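Long-range contact in protein involved in catabolism of external DNA (Legionella pneumophila subsp. pneumophila, PDB 2OO3), which probably methylates N6 of one adenine, number 2030, of 23S ribosomal RNA, with S-adenosyl-L-methionine as the methyl donor: residues Phe189-Val201 with Gly234-Pro246. Sequence-based numbering, arbitrary orientation.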
ATOM      1  N   PHE A 189     -10.577 -10.045 -14.360  1.00 12.35           N
ATOM      2  CA  PHE A 189     -11.039  -8.702 -14.056  1.00 10.29           C
ATOM      3  C   PHE A 189      -9.967  -7.712 -14.501  1.00  9.31           C
ATOM      4  O   PHE A 189      -9.226  -7.173 -13.691  1.00  9.10           O
ATOM      5  CB  PHE A 189     -11.318  -8.611 -12.549  1.00  8.47           C
ATOM      6  CG  PHE A 189     -11.940  -7.319 -12.121  1.00  9.12           C
ATOM      7  CD1 PHE A 189     -12.961  -6.734 -12.869  1.00  9.92           C
ATOM      8  CD2 PHE A 189     -11.508  -6.683 -10.952  1.00  9.37           C
ATOM      9  CE1 PHE A 189     -13.554  -5.535 -12.464  1.00 10.66           C
ATOM     10  CE2 PHE A 189     -12.096  -5.489 -10.534  1.00  9.28           C
ATOM     11  CZ  PHE A 189     -13.113  -4.921 -11.287  1.00  8.93           C
ATOM     12  N   SER A 190      -9.907  -7.461 -15.800  1.00  9.62           N
ATOM     13  CA  SER A 190      -8.771  -6.764 -16.406  1.00  9.66           C
ATOM     14  C   SER A 190      -8.848  -5.228 -16.227  1.00  9.57           C
ATOM     15  O   SER A 190      -7.915  -4.505 -16.574  1.00  9.27           O
ATOM     16  CB  SER A 190      -8.688  -7.151 -17.891  1.00 10.06           C
ATOM     17  OG  SER A 190      -9.796  -6.586 -18.588  1.00 13.01           O
ATOM     18  N   THR A 191      -9.981  -4.735 -15.724  1.00  9.76           N
ATOM     19  CA  THR A 191     -10.192  -3.308 -15.498  1.00  9.97           C
ATOM     20  C   THR A 191     -10.017  -2.908 -14.031  1.00  9.66           C
ATOM     21  O   THR A 191     -10.125  -1.720 -13.697  1.00 10.40           O
ATOM     22  CB  THR A 191     -11.579  -2.827 -15.981  1.00 10.56           C
ATOM     23  OG1 THR A 191     -12.605  -3.517 -15.258  1.00 13.20           O
ATOM     24  CG2 THR A 191     -11.753  -3.047 -17.520  1.00 11.00           C
ATOM     25  N   GLY A 192      -9.726  -3.886 -13.167  1.00  8.99           N
ATOM     26  CA  GLY A 192      -9.471  -3.602 -11.755  1.00  8.88           C
ATOM     27  C   GLY A 192      -8.176  -2.820 -11.580  1.00  8.67           C
ATOM     28  O   GLY A 192      -7.276  -2.883 -12.429  1.00  8.46           O
ATOM     29  N   LEU A 193      -8.091  -2.067 -10.496  1.00  8.17           N
ATOM     30  CA  LEU A 193      -6.872  -1.316 -10.160  1.00  7.65           C
ATOM     31  C   LEU A 193      -6.114  -2.205  -9.184  1.00  6.94           C
ATOM     32  O   LEU A 193      -6.610  -2.458  -8.080  1.00  7.13           O
ATOM     33  CB  LEU A 193      -7.228   0.034  -9.527  1.00  7.16           C
ATOM     34  CG  LEU A 193      -6.128   1.120  -9.571  1.00 10.79           C
ATOM     35  CD1 LEU A 193      -6.652   2.447  -9.059  1.00 12.35           C
ATOM     36  CD2 LEU A 193      -4.889   0.718  -8.797  1.00 10.37           C
ATOM     37  N   TYR A 194      -4.983  -2.753  -9.626  1.00  6.11           N
ATOM     38  CA  TYR A 194      -4.137  -3.626  -8.804  1.00  6.41           C
ATOM     39  C   TYR A 194      -2.901  -2.852  -8.299  1.00  6.42           C
ATOM     40  O   TYR A 194      -2.219  -2.193  -9.078  1.00  7.48           O
ATOM     41  CB  TYR A 194      -3.684  -4.857  -9.620  1.00  6.17           C
ATOM     42  CG  TYR A 194      -4.855  -5.727 -10.082  1.00  7.02           C
ATOM     43  CD1 TYR A 194      -5.294  -6.813  -9.317  1.00  5.88           C
ATOM     44  CD2 TYR A 194      -5.542  -5.450 -11.275  1.00  9.34           C
ATOM     45  CE1 TYR A 194      -6.374  -7.606  -9.731  1.00  6.55           C
ATOM     46  CE2 TYR A 194      -6.646  -6.263 -11.697  1.00  6.11           C
ATOM     47  CZ  TYR A 194      -7.040  -7.324 -10.912  1.00  7.27           C
ATOM     48  OH  TYR A 194      -8.115  -8.114 -11.308  1.00  8.08           O
ATOM     49  N   CYS A 195      -2.643  -2.910  -6.999  1.00  5.88           N
ATOM     50  CA  CYS A 195      -1.494  -2.242  -6.422  1.00  6.14           C
ATOM     51  C   CYS A 195      -0.753  -3.235  -5.533  1.00  6.61           C
ATOM     52  O   CYS A 195      -1.264  -3.660  -4.498  1.00  6.26           O
ATOM     53  CB  CYS A 195      -1.940  -1.054  -5.581  1.00  5.97           C
ATOM     54  SG  CYS A 195      -0.575  -0.144  -4.867  1.00  7.24           S
ATOM     55  N   VAL A 196       0.460  -3.601  -5.921  1.00  5.99           N
ATOM     56  CA  VAL A 196       1.238  -4.553  -5.106  1.00  4.95           C
ATOM     57  C   VAL A 196       2.544  -3.886  -4.645  1.00  5.82           C
ATOM     58  O   VAL A 196       3.262  -3.279  -5.456  1.00  5.70           O
ATOM     59  CB  VAL A 196       1.493  -5.885  -5.862  1.00  5.50           C
ATOM     60  CG1 VAL A 196       2.212  -5.649  -7.185  1.00  5.44           C
ATOM     61  CG2 VAL A 196       2.257  -6.927  -4.987  1.00  5.14           C
ATOM     62  N   TRP A 197       2.794  -3.967  -3.338  1.00  5.74           N
ATOM     63  CA  TRP A 197       4.025  -3.492  -2.720  1.00  6.26           C
ATOM     64  C   TRP A 197       5.074  -4.606  -2.825  1.00  6.01           C
ATOM     65  O   TRP A 197       4.747  -5.805  -2.652  1.00  6.71           O
ATOM     66  CB  TRP A 197       3.763  -3.153  -1.230  1.00  6.30           C
ATOM     67  CG  TRP A 197       5.022  -2.704  -0.517  1.00  5.83           C
ATOM     68  CD1 TRP A 197       5.595  -1.438  -0.549  1.00  5.08           C
ATOM     69  CD2 TRP A 197       5.910  -3.536   0.238  1.00  4.79           C
ATOM     70  NE1 TRP A 197       6.776  -1.448   0.167  1.00  5.95           N
ATOM     71  CE2 TRP A 197       6.987  -2.717   0.666  1.00  5.48           C
ATOM     72  CE3 TRP A 197       5.914  -4.903   0.569  1.00  2.63           C
ATOM     73  CZ2 TRP A 197       8.053  -3.222   1.415  1.00  6.63           C
ATOM     74  CZ3 TRP A 197       6.950  -5.399   1.351  1.00  6.84           C
ATOM     75  CH2 TRP A 197       8.002  -4.554   1.782  1.00  6.52           C
ATOM     76  N   TYR A 198       6.343  -4.223  -3.010  1.00  6.34           N
ATOM     77  CA  TYR A 198       7.444  -5.191  -2.978  1.00  5.19           C
ATOM     78  C   TYR A 198       8.694  -4.553  -2.373  1.00  6.38           C
ATOM     79  O   TYR A 198       8.876  -3.323  -2.480  1.00  6.27           O
ATOM     80  CB  TYR A 198       7.733  -5.704  -4.394  1.00  5.95           C
ATOM     81  CG  TYR A 198       8.155  -4.628  -5.372  1.00  5.08           C
ATOM     82  CD1 TYR A 198       9.497  -4.295  -5.539  1.00  5.64           C
ATOM     83  CD2 TYR A 198       7.201  -3.948  -6.154  1.00  6.53           C
ATOM     84  CE1 TYR A 198       9.892  -3.301  -6.458  1.00  6.33           C
ATOM     85  CE2 TYR A 198       7.574  -2.984  -7.061  1.00  7.10           C
ATOM     86  CZ  TYR A 198       8.917  -2.657  -7.206  1.00  6.78           C
ATOM     87  OH  TYR A 198       9.261  -1.688  -8.109  1.00  6.79           O
ATOM     88  N   PRO A 199       9.545  -5.365  -1.712  1.00  6.40           N
ATOM     89  CA  PRO A 199      10.795  -4.865  -1.184  1.00  6.93           C
ATOM     90  C   PRO A 199      11.946  -4.997  -2.166  1.00  7.27           C
ATOM     91  O   PRO A 199      11.861  -5.739  -3.146  1.00  7.31           O
ATOM     92  CB  PRO A 199      11.064  -5.803   0.010  1.00  7.34           C
ATOM     93  CG  PRO A 199      10.463  -7.114  -0.399  1.00  5.88           C
ATOM     94  CD  PRO A 199       9.335  -6.788  -1.369  1.00  6.81           C
ATOM     95  N   VAL A 200      13.021  -4.262  -1.874  1.00  8.28           N
ATOM     96  CA  VAL A 200      14.327  -4.491  -2.478  1.00  8.68           C
ATOM     97  C   VAL A 200      15.275  -4.968  -1.368  1.00  8.40           C
ATOM     98  O   VAL A 200      15.813  -4.166  -0.559  1.00  9.29           O
ATOM     99  CB  VAL A 200      14.878  -3.225  -3.191  1.00  8.79           C
ATOM    100  CG1 VAL A 200      16.228  -3.570  -3.889  1.00 11.00           C
ATOM    101  CG2 VAL A 200      13.878  -2.737  -4.221  1.00  9.02           C
ATOM    102  N   VAL A 201      15.408  -6.287  -1.292  1.00  8.49           N
ATOM    103  CA  VAL A 201      16.276  -6.944  -0.320  0.50  8.90           C
ATOM    104  C   VAL A 201      17.356  -7.723  -1.093  1.00  8.97           C
ATOM    105  O   VAL A 201      18.541  -7.694  -0.751  1.00  8.38           O
ATOM    106  CB  VAL A 201      15.484  -7.923   0.580  0.50  9.26           C
ATOM    107  CG1 VAL A 201      16.417  -8.610   1.575  0.50  9.46           C
ATOM    108  CG2 VAL A 201      14.343  -7.205   1.325  0.50  9.92           C
ATOM    109  N   GLY A 234      19.650  -5.922   4.584  1.00 11.98           N
ATOM    110  CA  GLY A 234      18.211  -5.808   4.829  1.00 10.68           C
ATOM    111  C   GLY A 234      17.528  -5.081   3.677  1.00 10.53           C
ATOM    112  O   GLY A 234      18.015  -5.081   2.542  1.00  8.94           O
ATOM    113  N   MET A 235      16.396  -4.445   3.964  1.00 10.33           N
ATOM    114  CA  MET A 235      15.632  -3.794   2.911  1.00 10.55           C
ATOM    115  C   MET A 235      16.197  -2.417   2.618  1.00 10.51           C
ATOM    116  O   MET A 235      16.053  -1.496   3.423  1.00 12.73           O
ATOM    117  CB  MET A 235      14.152  -3.699   3.333  1.00 11.63           C
ATOM    118  CG  MET A 235      13.195  -3.076   2.284  1.00 11.76           C
ATOM    119  SD  MET A 235      11.438  -3.092   2.821  1.00  7.40           S
ATOM    120  CE  MET A 235      11.410  -2.205   4.324  1.00 11.83           C
ATOM    121  N   THR A 236      16.821  -2.238   1.463  1.00  9.96           N
ATOM    122  CA  THR A 236      17.470  -0.944   1.193  1.00 10.37           C
ATOM    123  C   THR A 236      16.549  -0.014   0.411  1.00 10.13           C
ATOM    124  O   THR A 236      16.872   1.163   0.170  1.00 10.01           O
ATOM    125  CB  THR A 236      18.717  -1.165   0.351  1.00  9.86           C
ATOM    126  OG1 THR A 236      18.330  -1.935  -0.795  1.00 10.18           O
ATOM    127  CG2 THR A 236      19.754  -1.942   1.180  1.00 11.68           C
ATOM    128  N   GLY A 237      15.412  -0.555  -0.011  1.00  9.35           N
ATOM    129  CA  GLY A 237      14.463   0.242  -0.791  1.00  8.59           C
ATOM    130  C   GLY A 237      13.223  -0.575  -0.959  1.00  8.77           C
ATOM    131  O   GLY A 237      13.161  -1.735  -0.515  1.00  9.08           O
ATOM    132  N   CYS A 238      12.230  -0.001  -1.629  1.00  8.55           N
ATOM    133  CA  CYS A 238      11.011  -0.763  -1.891  1.00  8.58           C
ATOM    134  C   CYS A 238      10.272  -0.123  -3.052  1.00  7.69           C
ATOM    135  O   CYS A 238      10.659   0.956  -3.532  1.00  7.94           O
ATOM    136  CB  CYS A 238      10.133  -0.753  -0.619  1.00  7.70           C
ATOM    137  SG  CYS A 238       9.392   0.854  -0.298  1.00  9.79           S
ATOM    138  N   GLY A 239       9.204  -0.756  -3.500  1.00  6.18           N
ATOM    139  CA  GLY A 239       8.451  -0.184  -4.617  1.00  5.76           C
ATOM    140  C   GLY A 239       7.015  -0.595  -4.629  1.00  5.69           C
ATOM    141  O   GLY A 239       6.591  -1.422  -3.795  1.00  4.77           O
ATOM    142  N   LEU A 240       6.250   0.010  -5.534  1.00  5.57           N
ATOM    143  CA  LEU A 240       4.889  -0.496  -5.834  1.00  6.14           C
ATOM    144  C   LEU A 240       4.674  -0.595  -7.341  1.00  5.91           C
ATOM    145  O   LEU A 240       5.187   0.216  -8.110  1.00  6.01           O
ATOM    146  CB  LEU A 240       3.776   0.334  -5.149  1.00  5.71           C
ATOM    147  CG  LEU A 240       3.865   0.398  -3.608  1.00  5.93           C
ATOM    148  CD1 LEU A 240       4.476   1.729  -3.134  1.00  5.81           C
ATOM    149  CD2 LEU A 240       2.500   0.228  -2.982  1.00  7.93           C
ATOM    150  N   TRP A 241       3.958  -1.639  -7.739  1.00  5.10           N
ATOM    151  CA  TRP A 241       3.611  -1.884  -9.119  1.00  4.94           C
ATOM    152  C   TRP A 241       2.098  -1.722  -9.222  1.00  5.25           C
ATOM    153  O   TRP A 241       1.356  -2.378  -8.487  1.00  4.16           O
ATOM    154  CB  TRP A 241       4.043  -3.300  -9.530  1.00  5.35           C
ATOM    155  CG  TRP A 241       3.832  -3.517 -11.012  1.00  5.45           C
ATOM    156  CD1 TRP A 241       2.646  -3.699 -11.656  1.00  8.21           C
ATOM    157  CD2 TRP A 241       4.841  -3.533 -12.013  1.00  6.95           C
ATOM    158  NE1 TRP A 241       2.849  -3.844 -13.011  1.00  6.76           N
ATOM    159  CE2 TRP A 241       4.194  -3.736 -13.256  1.00  7.95           C
ATOM    160  CE3 TRP A 241       6.242  -3.392 -11.986  1.00  9.01           C
ATOM    161  CZ2 TRP A 241       4.899  -3.802 -14.475  1.00  8.52           C
ATOM    162  CZ3 TRP A 241       6.954  -3.467 -13.219  1.00  8.76           C
ATOM    163  CH2 TRP A 241       6.269  -3.650 -14.433  1.00  7.71           C
ATOM    164  N   ILE A 242       1.647  -0.822 -10.096  1.00  5.30           N
ATOM    165  CA  ILE A 242       0.220  -0.524 -10.202  1.00  6.06           C
ATOM    166  C   ILE A 242      -0.234  -0.809 -11.616  1.00  5.80           C
ATOM    167  O   ILE A 242       0.387  -0.343 -12.571  1.00  4.86           O
ATOM    168  CB  ILE A 242      -0.122   0.960  -9.784  1.00  6.25           C
ATOM    169  CG1 ILE A 242       0.289   1.202  -8.320  1.00  7.78           C
ATOM    170  CG2 ILE A 242      -1.625   1.222  -9.946  1.00  6.20           C
ATOM    171  CD1 ILE A 242       0.459   2.622  -7.916  1.00 12.81           C
ATOM    172  N   ILE A 243      -1.259  -1.641 -11.731  1.00  7.21           N
ATOM    173  CA  ILE A 243      -1.934  -1.900 -13.000  1.00  7.81           C
ATOM    174  C   ILE A 243      -3.207  -1.065 -13.055  1.00  8.45           C
ATOM    175  O   ILE A 243      -3.976  -1.017 -12.088  1.00  8.54           O
ATOM    176  CB  ILE A 243      -2.298  -3.375 -13.144  1.00  8.03           C
ATOM    177  CG1 ILE A 243      -1.012  -4.231 -13.071  1.00  9.88           C
ATOM    178  CG2 ILE A 243      -3.067  -3.643 -14.479  1.00  7.80           C
ATOM    179  CD1 ILE A 243      -1.262  -5.775 -12.931  1.00 10.30           C
ATOM    180  N   ASN A 244      -3.401  -0.405 -14.189  1.00  8.08           N
ATOM    181  CA  ASN A 244      -4.487   0.545 -14.402  1.00  8.98           C
ATOM    182  C   ASN A 244      -4.392   1.752 -13.476  1.00  9.14           C
ATOM    183  O   ASN A 244      -5.363   2.115 -12.807  1.00  9.30           O
ATOM    184  CB  ASN A 244      -5.827  -0.193 -14.310  1.00  7.05           C
ATOM    185  CG  ASN A 244      -5.980  -1.212 -15.448  1.00  8.53           C
ATOM    186  OD1 ASN A 244      -5.549  -0.959 -16.586  1.00  7.19           O
ATOM    187  ND2 ASN A 244      -6.571  -2.359 -15.148  1.00  5.99           N
ATOM    188  N   PRO A 245      -3.203   2.387 -13.421  1.00  9.73           N
ATOM    189  CA  PRO A 245      -3.143   3.504 -12.502  1.00  9.76           C
ATOM    190  C   PRO A 245      -4.015   4.679 -12.979  1.00 11.78           C
ATOM    191  O   PRO A 245      -4.259   4.829 -14.200  1.00 11.97           O
ATOM    192  CB  PRO A 245      -1.662   3.892 -12.512  1.00  9.40           C
ATOM    193  CG  PRO A 245      -1.179   3.474 -13.893  1.00 10.51           C
ATOM    194  CD  PRO A 245      -1.924   2.169 -14.135  1.00  9.64           C
ATOM    195  N   PRO A 246      -4.496   5.497 -12.026  1.00 13.04           N
ATOM    196  CA  PRO A 246      -5.362   6.619 -12.349  1.00 14.89           C
ATOM    197  C   PRO A 246      -4.662   7.676 -13.144  1.00 16.38           C
ATOM    198  O   PRO A 246      -3.413   7.837 -13.077  1.00 16.24           O
ATOM    199  CB  PRO A 246      -5.723   7.190 -10.986  1.00 15.36           C
ATOM    200  CG  PRO A 246      -5.491   6.014 -10.005  1.00 15.19           C
ATOM    201  CD  PRO A 246      -4.252   5.405 -10.578  1.00 13.60           C
TER
HETATM  202  O   HOH W   1      19.832  -6.023   0.908  1.00 12.21           O
HETATM  203  O   HOH W   2      19.906  -4.589  -1.535  1.00 28.23           O
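Y198 lays its ring on the backbone of G239, with the CA of G239 3.8 Å from the ring centroid, a CH-pi contact over the face. The ring gets there because CG stands between the backbone N and carbonyl carbon (chi1 61°), which folds it across the neighbouring strand; glycine suits the spot, because the phenol lies directly against its backbone. The hydroxyl is hydrogen-bonded to E224 on strand 220-226. Beneath the ring, paired backbone bonds join Y198 to G239, as they join V196 to W241 and Y194 to I243, in antiparallel register.

The other face of the sheet, carrying C195, W197, L240 and I242, is closely filled. SG of C195 rests 3.6 Å from CD2 of L240, and CD2 of L193 presses to 3.5 Å from CG2 of I242. W197 receives sulfur at its edge: its NE1 donates to SG of C238 at 3.5 Å, giving the buried indole N-H an acceptor, while SD of M235, its flexible chain bent at chi3 (58°), lies 3.7 Å from CZ2.

Where strand 237-243 ends, the amide of N244 bridges the type I turn F189-G192. Asparagine fits here by offering two N-H groups to two carbonyls: ND2 gives one to O of S190 and the other, nearly straight at 172°, to O of G192. The opposite end is looser and wetter: exposed V201 and G234 share a water between their carbonyl oxygens.

In this Rossmann-like methyltransferase sheet, 193-200 is the strand at which the parallel part meets antiparallel 237-243. W197 also touches D166, the predicted proton acceptor, so the NE1-SG bond and the M235 sulfur, with the cation-pi contact of K19, probably help to fix the indole there.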